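Local coordinates for protein A151R (African swine fever virus Georgia 2007/1, PDB 7CMA) that is a zinc-binding non-structural viral protein whose precise activity is not settled, though it has been named an oxygenase, at residues 36-44 against 50-58. Sequence-based numbering, arbitrary orientation.
Sequences KNIVVSEIS and YKYFTFNDN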
ATOM      1  N   LYS A  36       6.240 -25.991  -2.204  1.00 40.54           N
ATOM      2  CA  LYS A  36       6.665 -26.410  -0.840  1.00 43.49           C
ATOM      3  C   LYS A  36       8.191 -26.564  -0.811  1.00 39.20           C
ATOM      4  O   LYS A  36       8.680 -27.497  -0.155  1.00 44.67           O
ATOM      5  CB  LYS A  36       5.954 -27.708  -0.446  1.00 52.81           C
ATOM      6  CG  LYS A  36       4.437 -27.601  -0.356  1.00 56.24           C
ATOM      7  CD  LYS A  36       3.764 -28.887   0.078  1.00 60.77           C
ATOM      8  CE  LYS A  36       2.301 -28.704   0.428  1.00 64.03           C
ATOM      9  NZ  LYS A  36       2.079 -27.502   1.267  1.00 70.29           N
ATOM     10  N   ASN A  37       8.908 -25.592  -1.382  1.00 40.38           N
ATOM     11  CA  ASN A  37      10.380 -25.474  -1.253  1.00 40.55           C
ATOM     12  C   ASN A  37      11.029 -26.715  -1.877  1.00 40.14           C
ATOM     13  O   ASN A  37      12.110 -27.116  -1.411  1.00 47.35           O
ATOM     14  CB  ASN A  37      10.797 -25.275   0.206  1.00 44.61           C
ATOM     15  CG  ASN A  37      12.069 -24.470   0.349  1.00 46.08           C
ATOM     16  OD1 ASN A  37      12.431 -23.711  -0.550  1.00 39.36           O
ATOM     17  ND2 ASN A  37      12.752 -24.632   1.470  1.00 40.56           N
ATOM     18  N   ILE A  38      10.443 -27.200  -2.973  1.00 42.55           N
ATOM     19  CA  ILE A  38      11.010 -28.242  -3.878  1.00 48.19           C
ATOM     20  C   ILE A  38      10.947 -27.703  -5.308  1.00 44.86           C
ATOM     21  O   ILE A  38       9.864 -27.251  -5.709  1.00 43.83           O
ATOM     22  CB  ILE A  38      10.234 -29.569  -3.738  1.00 46.24           C
ATOM     23  CG1 ILE A  38      10.270 -30.100  -2.300  1.00 52.28           C
ATOM     24  CG2 ILE A  38      10.741 -30.599  -4.735  1.00 49.45           C
ATOM     25  CD1 ILE A  38       9.039 -30.880  -1.902  1.00 53.10           C
ATOM     26  N   VAL A  39      12.089 -27.648  -5.999  1.00 46.28           N
ATOM     27  CA  VAL A  39      12.181 -27.180  -7.413  1.00 44.49           C
ATOM     28  C   VAL A  39      11.384 -28.143  -8.297  1.00 41.99           C
ATOM     29  O   VAL A  39      11.671 -29.347  -8.258  1.00 47.79           O
ATOM     30  CB  VAL A  39      13.643 -27.073  -7.883  1.00 44.76           C
ATOM     31  CG1 VAL A  39      13.728 -26.650  -9.342  1.00 48.48           C
ATOM     32  CG2 VAL A  39      14.450 -26.133  -7.004  1.00 43.99           C
ATOM     33  N   VAL A  40      10.383 -27.636  -9.022  1.00 39.95           N
ATOM     34  CA  VAL A  40       9.474 -28.460  -9.870  1.00 41.66           C
ATOM     35  C   VAL A  40       9.673 -28.066 -11.335  1.00 45.52           C
ATOM     36  O   VAL A  40       9.421 -28.916 -12.205  1.00 44.78           O
ATOM     37  CB  VAL A  40       7.998 -28.342  -9.436  1.00 42.56           C
ATOM     38  CG1 VAL A  40       7.758 -28.996  -8.085  1.00 45.62           C
ATOM     39  CG2 VAL A  40       7.506 -26.900  -9.428  1.00 49.63           C
ATOM     40  N   SER A  41      10.227 -26.875 -11.585  1.00 46.25           N
ATOM     41  CA  SER A  41      10.440 -26.369 -12.965  1.00 43.85           C
ATOM     42  C   SER A  41      11.573 -25.338 -12.998  1.00 42.55           C
ATOM     43  O   SER A  41      11.984 -24.846 -11.917  1.00 40.34           O
ATOM     44  CB  SER A  41       9.165 -25.800 -13.542  1.00 50.92           C
ATOM     45  OG  SER A  41       8.194 -25.607 -12.532  1.00 69.72           O
ATOM     46  N   GLU A  42      11.980 -24.959 -14.211  1.00 39.55           N
ATOM     47  CA  GLU A  42      13.057 -23.973 -14.482  1.00 42.95           C
ATOM     48  C   GLU A  42      12.778 -23.305 -15.830  1.00 45.52           C
ATOM     49  O   GLU A  42      12.461 -24.026 -16.792  1.00 47.81           O
ATOM     50  CB  GLU A  42      14.426 -24.661 -14.489  1.00 52.36           C
ATOM     51  CG  GLU A  42      15.583 -23.716 -14.789  1.00 51.56           C
ATOM     52  CD  GLU A  42      16.958 -24.365 -14.835  1.00 55.58           C
ATOM     53  OE1 GLU A  42      17.076 -25.521 -14.406  1.00 52.55           O
ATOM     54  OE2 GLU A  42      17.907 -23.712 -15.322  1.00 57.18           O
ATOM     55  N   ILE A  43      12.796 -21.976 -15.863  1.00 41.25           N
ATOM     56  CA  ILE A  43      12.764 -21.195 -17.127  1.00 42.78           C
ATOM     57  C   ILE A  43      14.076 -20.426 -17.255  1.00 40.90           C
ATOM     58  O   ILE A  43      14.437 -19.710 -16.299  1.00 46.20           O
ATOM     59  CB  ILE A  43      11.530 -20.274 -17.175  1.00 42.24           C
ATOM     60  CG1 ILE A  43      10.240 -21.096 -17.245  1.00 47.71           C
ATOM     61  CG2 ILE A  43      11.634 -19.294 -18.332  1.00 45.49           C
ATOM     62  CD1 ILE A  43       9.084 -20.500 -16.483  1.00 45.27           C
ATOM     63  N   SER A  44      14.860 -20.765 -18.275  1.00 46.34           N
ATOM     64  CA  SER A  44      16.210 -20.188 -18.493  1.00 48.75           C
ATOM     65  C   SER A  44      16.361 -19.780 -19.957  1.00 44.56           C
ATOM     66  O   SER A  44      15.900 -20.527 -20.827  1.00 47.66           O
ATOM     67  CB  SER A  44      17.281 -21.156 -18.072  1.00 42.76           C
ATOM     68  OG  SER A  44      17.221 -21.381 -16.676  1.00 52.11           O
ATOM     69  N   TYR A  50      13.782 -18.868 -24.548  1.00 53.46           N
ATOM     70  CA  TYR A  50      13.547 -19.423 -23.195  1.00 52.88           C
ATOM     71  C   TYR A  50      13.203 -20.905 -23.324  1.00 51.97           C
ATOM     72  O   TYR A  50      12.518 -21.284 -24.294  1.00 51.99           O
ATOM     73  CB  TYR A  50      12.436 -18.649 -22.486  1.00 50.13           C
ATOM     74  CG  TYR A  50      12.845 -17.296 -21.962  1.00 51.70           C
ATOM     75  CD1 TYR A  50      13.494 -17.171 -20.746  1.00 50.68           C
ATOM     76  CD2 TYR A  50      12.566 -16.137 -22.668  1.00 52.64           C
ATOM     77  CE1 TYR A  50      13.864 -15.934 -20.249  1.00 51.61           C
ATOM     78  CE2 TYR A  50      12.921 -14.891 -22.181  1.00 53.49           C
ATOM     79  CZ  TYR A  50      13.554 -14.787 -20.956  1.00 55.48           C
ATOM     80  OH  TYR A  50      13.879 -13.563 -20.450  1.00 54.63           O
ATOM     81  N   LYS A  51      13.768 -21.724 -22.433  1.00 52.53           N
ATOM     82  CA  LYS A  51      13.480 -23.178 -22.327  1.00 50.19           C
ATOM     83  C   LYS A  51      12.815 -23.458 -20.978  1.00 50.71           C
ATOM     84  O   LYS A  51      13.273 -22.894 -19.960  1.00 53.67           O
ATOM     85  CB  LYS A  51      14.770 -23.989 -22.486  1.00 50.68           C
ATOM     86  CG  LYS A  51      15.117 -24.360 -23.919  1.00 55.00           C
ATOM     87  CD  LYS A  51      15.900 -23.296 -24.653  1.00 57.77           C
ATOM     88  CE  LYS A  51      16.563 -23.818 -25.909  1.00 67.09           C
ATOM     89  NZ  LYS A  51      16.980 -22.712 -26.803  1.00 71.68           N
ATOM     90  N   TYR A  52      11.751 -24.263 -20.995  1.00 53.41           N
ATOM     91  CA  TYR A  52      10.962 -24.649 -19.796  1.00 56.67           C
ATOM     92  C   TYR A  52      11.272 -26.107 -19.445  1.00 55.68           C
ATOM     93  O   TYR A  52      10.823 -27.005 -20.185  1.00 48.23           O
ATOM     94  CB  TYR A  52       9.469 -24.430 -20.052  1.00 55.40           C
ATOM     95  CG  TYR A  52       8.559 -24.860 -18.928  1.00 61.30           C
ATOM     96  CD1 TYR A  52       8.735 -24.374 -17.642  1.00 56.86           C
ATOM     97  CD2 TYR A  52       7.468 -25.682 -19.164  1.00 56.37           C
ATOM     98  CE1 TYR A  52       7.884 -24.737 -16.609  1.00 57.48           C
ATOM     99  CE2 TYR A  52       6.609 -26.056 -18.143  1.00 57.69           C
ATOM    100  CZ  TYR A  52       6.818 -25.582 -16.860  1.00 60.61           C
ATOM    101  OH  TYR A  52       5.966 -25.922 -15.850  1.00 63.91           O
ATOM    102  N   PHE A  53      12.158 -26.304 -18.460  1.00 56.44           N
ATOM    103  CA  PHE A  53      12.539 -27.625 -17.892  1.00 49.62           C
ATOM    104  C   PHE A  53      11.587 -27.976 -16.747  1.00 53.91           C
ATOM    105  O   PHE A  53      11.474 -27.180 -15.792  1.00 49.98           O
ATOM    106  CB  PHE A  53      13.984 -27.606 -17.386  1.00 43.98           C
ATOM    107  CG  PHE A  53      14.993 -27.041 -18.351  1.00 49.22           C
ATOM    108  CD1 PHE A  53      15.527 -27.827 -19.364  1.00 48.70           C
ATOM    109  CD2 PHE A  53      15.467 -25.747 -18.204  1.00 52.66           C
ATOM    110  CE1 PHE A  53      16.474 -27.309 -20.236  1.00 53.96           C
ATOM    111  CE2 PHE A  53      16.397 -25.226 -19.092  1.00 47.23           C
ATOM    112  CZ  PHE A  53      16.883 -26.001 -20.118  1.00 47.81           C
ATOM    113  N   THR A  54      10.963 -29.151 -16.820  1.00 51.27           N
ATOM    114  CA  THR A  54      10.142 -29.710 -15.714  1.00 56.27           C
ATOM    115  C   THR A  54      10.887 -30.895 -15.089  1.00 56.33           C
ATOM    116  O   THR A  54      11.517 -31.657 -15.850  1.00 55.59           O
ATOM    117  CB  THR A  54       8.744 -30.083 -16.220  1.00 58.20           C
ATOM    118  OG1 THR A  54       8.116 -28.877 -16.657  1.00 55.53           O
ATOM    119  CG2 THR A  54       7.891 -30.759 -15.170  1.00 68.47           C
ATOM    120  N   PHE A  55      10.930 -30.952 -13.753  1.00 51.26           N
ATOM    121  CA  PHE A  55      11.684 -31.960 -12.961  1.00 47.35           C
ATOM    122  C   PHE A  55      10.695 -32.859 -12.205  1.00 53.96           C
ATOM    123  O   PHE A  55       9.560 -32.423 -11.953  1.00 53.05           O
ATOM    124  CB  PHE A  55      12.652 -31.271 -11.997  1.00 48.92           C
ATOM    125  CG  PHE A  55      13.607 -30.296 -12.640  1.00 58.70           C
ATOM    126  CD1 PHE A  55      14.670 -30.741 -13.414  1.00 62.73           C
ATOM    127  CD2 PHE A  55      13.475 -28.932 -12.429  1.00 59.87           C
ATOM    128  CE1 PHE A  55      15.568 -29.841 -13.972  1.00 59.18           C
ATOM    129  CE2 PHE A  55      14.370 -28.036 -12.992  1.00 56.81           C
ATOM    130  CZ  PHE A  55      15.413 -28.492 -13.764  1.00 59.66           C
ATOM    131  N   ASN A  56      11.136 -34.061 -11.818  1.00 58.85           N
ATOM    132  CA  ASN A  56      10.372 -34.949 -10.898  1.00 65.55           C
ATOM    133  C   ASN A  56      10.934 -34.802  -9.476  1.00 65.47           C
ATOM    134  O   ASN A  56      11.783 -33.908  -9.264  1.00 58.01           O
ATOM    135  CB  ASN A  56      10.365 -36.406 -11.380  1.00 64.96           C
ATOM    136  CG  ASN A  56      11.727 -37.071 -11.364  1.00 67.10           C
ATOM    137  OD1 ASN A  56      12.691 -36.535 -10.816  1.00 68.14           O
ATOM    138  ND2 ASN A  56      11.816 -38.242 -11.972  1.00 67.21           N
ATOM    139  N   ASP A  57      10.341 -35.519  -8.517  1.00 71.62           N
ATOM    140  CA  ASP A  57      10.683 -35.429  -7.073  1.00 73.77           C
ATOM    141  C   ASP A  57      12.129 -35.900  -6.868  1.00 76.45           C
ATOM    142  O   ASP A  57      12.733 -35.507  -5.851  1.00 87.87           O
ATOM    143  CB  ASP A  57       9.698 -36.234  -6.223  1.00 74.78           C
ATOM    144  CG  ASP A  57       9.685 -37.718  -6.549  1.00 88.59           C
ATOM    145  OD1 ASP A  57       9.475 -38.056  -7.731  1.00 91.23           O
ATOM    146  OD2 ASP A  57       9.898 -38.523  -5.621  1.00111.68           O
ATOM    147  N   ASN A  58      12.680 -36.638  -7.842  1.00 70.20           N
ATOM    148  CA  ASN A  58      14.084 -37.132  -7.812  1.00 61.62           C
ATOM    149  C   ASN A  58      14.996 -36.118  -8.512  1.00 65.86           C
ATOM    150  O   ASN A  58      16.186 -36.442  -8.736  1.00 56.70           O
ATOM    151  CB  ASN A  58      14.213 -38.519  -8.451  1.00 65.62           C
ATOM    152  CG  ASN A  58      15.336 -39.335  -7.848  1.00 74.15           C
ATOM    153  OD1 ASN A  58      16.406 -39.463  -8.440  1.00 77.23           O
ATOM    154  ND2 ASN A  58      15.130 -39.829  -6.638  1.00 86.04           N
TER
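Glu42 and Phe53 face each other as a hydrogen-bonded pair in the antiparallel beta hairpin of strands 38-46 and 49-55, two neighbouring strands of a five-stranded antiparallel sheet. Their backbones bond twice, Glu42 N to Phe53 O and Phe53 N to Glu42 O, both 2.8 Å. The Glu42 side chain rises between two rings. Its CB lies 3.7 Å from Phe55 CE2 and, more loosely, near Phe53 CD2. With CG anti to the backbone N (chi1 179°) and the rest of the chain extended, CG and CD run alongside Phe53, CD ending 3.9 Å from CD2 of that ring; carboxylate and ring planes differ by 54°. At the tip the two oxygens part company: OE1 meets the edge of the Phe55 ring in its plane, 3.5 Å from CZ, whereas OE2 accepts the Ser44 OG hydrogen on its anti lone pair. Ser44 OG is also hydrogen-bonded to Thr30 OG1, so it links the carboxylate to strand 30-35, on the other side of 38-46 in the sheet. Val39 CG1 packs beside Phe55 CD2, and Leu61 touches both phenylalanines.

On the face carrying Ser41, Ile43 and Tyr52, Ile43 CG1 lies 3.6 Å from Tyr52 CD1, and Ile43 itself reaches Ile75 and Ile79 of helix 72-84. Farther along the same tyrosine, CE1 meets Ser41 CB. Toward the open end of the hairpin, Val40 and Ser41 both face Leu33 of strand 30-35 in a classic beta bulge; on the hairpin side, Phe55 N donates a nearly straight hydrogen bond to Val40 O (3.0 Å), the donor standing 43° above the carbonyl plane.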